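Local coordinates for transcriptional regulator, MerR family (Bacillus thuringiensis serovar konkukian, PDB 3GPV), which probably binds promoter DNA as a transcription factor of the MerR family, through a helix-turn-helix domain joined to a long C-terminal helix, at residues M15-T18 against I19-A23; N56-A59 against L60-E64. All blocks are in the same frame, centred on the assembly; numbering follows the deposited sequence.

Contact 1 (M15-T18 against I19-A23)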
# COMPACT_ATOMS: atom_id res chain seq x y z
N MSE B 15 -3.30 -7.86 -33.82
CA MSE B 15 -3.05 -6.40 -33.49
C MSE B 15 -2.17 -6.22 -32.27
O MSE B 15 -2.32 -6.93 -31.27
CB MSE B 15 -4.33 -5.62 -33.13
CG MSE B 15 -4.04 -4.18 -32.61
SE MSE B 15 -3.71 -3.06 -34.21
CE MSE B 15 -4.90 -4.18 -35.36
N TYR B 16 -1.37 -5.17 -32.30
CA TYR B 16 -0.53 -4.86 -31.17
C TYR B 16 -0.80 -3.41 -30.75
O TYR B 16 -1.48 -2.62 -31.44
CB TYR B 16 0.91 -5.02 -31.59
CG TYR B 16 1.23 -4.08 -32.71
CD1 TYR B 16 1.72 -2.79 -32.44
CD2 TYR B 16 1.07 -4.47 -34.05
CE1 TYR B 16 2.06 -1.90 -33.50
CE2 TYR B 16 1.39 -3.59 -35.10
CZ TYR B 16 1.90 -2.31 -34.83
OH TYR B 16 2.26 -1.46 -35.88
N TYR B 17 -0.27 -3.09 -29.58
CA TYR B 17 -0.43 -1.79 -28.98
C TYR B 17 0.92 -1.29 -28.48
O TYR B 17 1.73 -2.06 -27.98
CB TYR B 17 -1.44 -1.89 -27.85
CG TYR B 17 -2.77 -2.42 -28.33
CD1 TYR B 17 -3.71 -1.58 -28.94
CD2 TYR B 17 -3.07 -3.78 -28.25
CE1 TYR B 17 -4.90 -2.08 -29.45
CE2 TYR B 17 -4.26 -4.29 -28.77
CZ TYR B 17 -5.17 -3.43 -29.37
OH TYR B 17 -6.34 -3.92 -29.88
N THR B 18 1.15 -0.00 -28.63
CA THR B 18 2.41 0.60 -28.20
C THR B 18 2.48 0.81 -26.68
O THR B 18 1.46 0.89 -26.00
CB THR B 18 2.62 1.94 -28.87
OG1 THR B 18 1.60 2.85 -28.43
CG2 THR B 18 2.55 1.80 -30.37
N ILE B 19 3.70 0.89 -26.16
CA ILE B 19 3.92 1.11 -24.73
C ILE B 19 3.10 2.33 -24.29
O ILE B 19 2.55 2.37 -23.19
CB ILE B 19 5.40 1.41 -24.42
CG1 ILE B 19 6.32 0.43 -25.17
CG2 ILE B 19 5.65 1.34 -22.93
CD1 ILE B 19 6.16 -1.03 -24.83
N GLY B 20 3.04 3.33 -25.17
CA GLY B 20 2.30 4.55 -24.89
C GLY B 20 0.80 4.39 -24.81
O GLY B 20 0.15 4.99 -23.95
N GLN B 21 0.22 3.59 -25.70
CA GLN B 21 -1.22 3.37 -25.70
C GLN B 21 -1.60 2.52 -24.49
O GLN B 21 -2.62 2.75 -23.85
CB GLN B 21 -1.66 2.66 -26.98
CG GLN B 21 -1.33 3.43 -28.25
CD GLN B 21 -1.56 2.63 -29.51
OE1 GLN B 21 -1.24 1.45 -29.57
NE2 GLN B 21 -2.11 3.27 -30.54
N VAL B 22 -0.76 1.55 -24.18
CA VAL B 22 -1.02 0.68 -23.04
C VAL B 22 -1.00 1.50 -21.75
O VAL B 22 -1.80 1.25 -20.85
CB VAL B 22 0.02 -0.45 -22.97
CG1 VAL B 22 -0.14 -1.23 -21.69
CG2 VAL B 22 -0.16 -1.38 -24.16
N ALA B 23 -0.11 2.48 -21.68
CA ALA B 23 -0.01 3.33 -20.50
C ALA B 23 -1.32 4.07 -20.32
O ALA B 23 -1.83 4.18 -19.21
CB ALA B 23 1.13 4.32 -20.65

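Contact 2 (N56-A59 against L60-E64)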
# COMPACT_ATOMS: atom_id res chain seq x y z
N ASN B 56 0.94 -7.42 -27.46
CA ASN B 56 -0.13 -8.12 -28.16
C ASN B 56 -1.13 -8.45 -27.05
O ASN B 56 -0.91 -8.12 -25.89
CB ASN B 56 0.36 -9.41 -28.84
CG ASN B 56 1.18 -10.28 -27.92
OD1 ASN B 56 1.07 -10.20 -26.70
ND2 ASN B 56 2.01 -11.14 -28.52
N GLU B 57 -2.23 -9.10 -27.40
CA GLU B 57 -3.25 -9.44 -26.42
C GLU B 57 -2.73 -10.23 -25.22
O GLU B 57 -3.15 -10.00 -24.09
CB GLU B 57 -4.38 -10.21 -27.09
CG GLU B 57 -5.68 -10.23 -26.30
CD GLU B 57 -6.79 -10.99 -27.00
OE1 GLU B 57 -6.67 -12.23 -27.16
OE2 GLU B 57 -7.78 -10.35 -27.41
N GLU B 58 -1.82 -11.16 -25.46
CA GLU B 58 -1.29 -11.94 -24.35
C GLU B 58 -0.37 -11.10 -23.46
O GLU B 58 -0.35 -11.28 -22.24
CB GLU B 58 -0.53 -13.17 -24.88
CG GLU B 58 0.02 -14.04 -23.76
CD GLU B 58 -0.03 -15.52 -24.07
OE1 GLU B 58 0.77 -15.99 -24.91
OE2 GLU B 58 -0.88 -16.22 -23.48
N ALA B 59 0.37 -10.18 -24.07
CA ALA B 59 1.28 -9.33 -23.31
C ALA B 59 0.48 -8.48 -22.34
O ALA B 59 0.92 -8.23 -21.22
CB ALA B 59 2.07 -8.43 -24.26
N LEU B 60 -0.70 -8.04 -22.76
CA LEU B 60 -1.55 -7.23 -21.91
C LEU B 60 -2.11 -8.02 -20.72
O LEU B 60 -2.21 -7.49 -19.61
CB LEU B 60 -2.71 -6.63 -22.72
CG LEU B 60 -2.30 -5.60 -23.77
CD1 LEU B 60 -3.53 -5.13 -24.52
CD2 LEU B 60 -1.61 -4.43 -23.10
N LYS B 61 -2.48 -9.28 -20.96
CA LYS B 61 -3.00 -10.13 -19.89
C LYS B 61 -1.92 -10.25 -18.82
O LYS B 61 -2.20 -10.15 -17.63
CB LYS B 61 -3.37 -11.51 -20.44
CG LYS B 61 -4.56 -11.48 -21.38
CD LYS B 61 -4.77 -12.81 -22.10
CE LYS B 61 -5.97 -12.75 -23.05
NZ LYS B 61 -6.03 -13.94 -23.96
N TYR B 62 -0.68 -10.43 -19.25
CA TYR B 62 0.44 -10.52 -18.31
C TYR B 62 0.61 -9.18 -17.57
O TYR B 62 0.93 -9.15 -16.38
CB TYR B 62 1.73 -10.86 -19.05
CG TYR B 62 2.00 -12.34 -19.24
CD1 TYR B 62 2.03 -13.20 -18.14
CD2 TYR B 62 2.29 -12.86 -20.49
CE1 TYR B 62 2.34 -14.54 -18.30
CE2 TYR B 62 2.61 -14.20 -20.66
CZ TYR B 62 2.64 -15.04 -19.56
OH TYR B 62 2.96 -16.37 -19.71
N LEU B 63 0.42 -8.07 -18.28
CA LEU B 63 0.56 -6.77 -17.64
C LEU B 63 -0.48 -6.56 -16.55
O LEU B 63 -0.19 -5.99 -15.50
CB LEU B 63 0.44 -5.64 -18.67
CG LEU B 63 0.39 -4.22 -18.07
CD1 LEU B 63 1.62 -3.96 -17.21
CD2 LEU B 63 0.30 -3.18 -19.18
N GLU B 64 -1.70 -7.01 -16.81
CA GLU B 64 -2.76 -6.86 -15.82
C GLU B 64 -2.42 -7.61 -14.56
O GLU B 64 -2.72 -7.15 -13.46
CB GLU B 64 -4.09 -7.33 -16.40
CG GLU B 64 -4.62 -6.41 -17.51
CD GLU B 64 -6.07 -6.65 -17.86
OE1 GLU B 64 -6.92 -6.60 -16.94
OE2 GLU B 64 -6.36 -6.87 -19.05

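Contact 1 (M15-T18 against I19-A23)
The backbone of Tyr-17 and Thr-18 is extended and turns at Thr-18 straight into the helix 19-25, whose first turn is closed by Val-22 N donating to Thr-18 O at 2.9 Å. Thr-18 is the N-cap residue, and with Gln-21 it forms a capping box whose two bonds run in opposite directions. In one, Gln-21 N donates to Thr-18 OG1 at 3.1 Å; a chi1 of 65° swings the hydroxyl, flanked by both backbone arms of its own residue, toward this N-H. In the other, Gln-21 OE1 accepts from Thr-18 N at 2.9 Å, close to straight at hydrogen (165°), with the donor tilted out of the amide plane. Turned toward the strand at chi1, the otherwise straight Gln-21 chain passes alongside the threonine, its CG 3.0 Å from Thr-18 OG1, a tight fit. The same OE1 stands at the edge of the Tyr-17 ring, near its plane, with ring and amide planes inclined by 49°. Beside it, Tyr-17 CB meets Val-22 CG2 at 3.9 Å, a small apolar contact that continues onto Leu-60 of helix 57-70. Backbone bonding of Tyr-17 with Phe-55 ties the short, weakly bonded strand 17-18, at the edge of the sheet, to strand 53-55. The cap therefore joins the sheet edge to the first helix of the family's DNA-binding domain: side-chain acceptors take up the N-H groups of Thr-18 and Gln-21, and the bond to OE1 holds the oxygen end of the amide against the strand, which should restrain its rotation.

Contact 2 (N56-A59 against L60-E64)
Glu-58 and Tyr-62, one helical turn apart, run alongside each other in the same direction and touch through Glu-58 CG, 4.0 Å from Tyr-62 CE2. Beyond that methylene the glutamate chain bends at chi2 (144°), and its carboxylate plane is inclined by 45° to the ring. Between the same two residues Tyr-62 N donates to Glu-58 O at 3.1 Å. Along another side of the helix, Glu-57 and Lys-61 cross at a slant. The lysine runs fully extended and its CG passes 3.4 Å from Glu-57 O; the charged ends, Glu-57 OE1 and Lys-61 NZ, make only a long salt bridge of 3.7 Å. All this belongs to the first turns of helix 57-70, which Asn-56 caps: its OD1 accepts from Ala-59 N at 2.7 Å, while its backbone O takes Leu-60 N at 3.1 Å. Leu-60 CG lies 3.6 Å from the same Asn-56 O, and its side chain packs with Leu-63 on Val-22 of helix 19-25. Ala-59 is buried against Phe-44 and Leu-45, and the Tyr-62 ring stacks with that of Phe-44 and touches Ser-86 and Met-87 of helix 76-88.

How the contacts relate
Contact 1 comes first along the chain and contact 2 follows it in series, their centres about 10 Å apart and both inside the MerR helix-turn-helix region. Each marks the start of a helix just after a strand of the same antiparallel sheet: strand 17-18 leads into helix 19-25, and strand 53-55 leads into helix 57-70. The two helices meet directly, with Val-22 CG1 3.2 Å from Leu-63 CD2, a close approach. Two capped helices that follow neighbouring strands thus share one apolar interface within one probable DNA-binding domain of the winged helix-turn-helix type found in MerR proteins, strands 46-47 and 53-55 forming the probable wing.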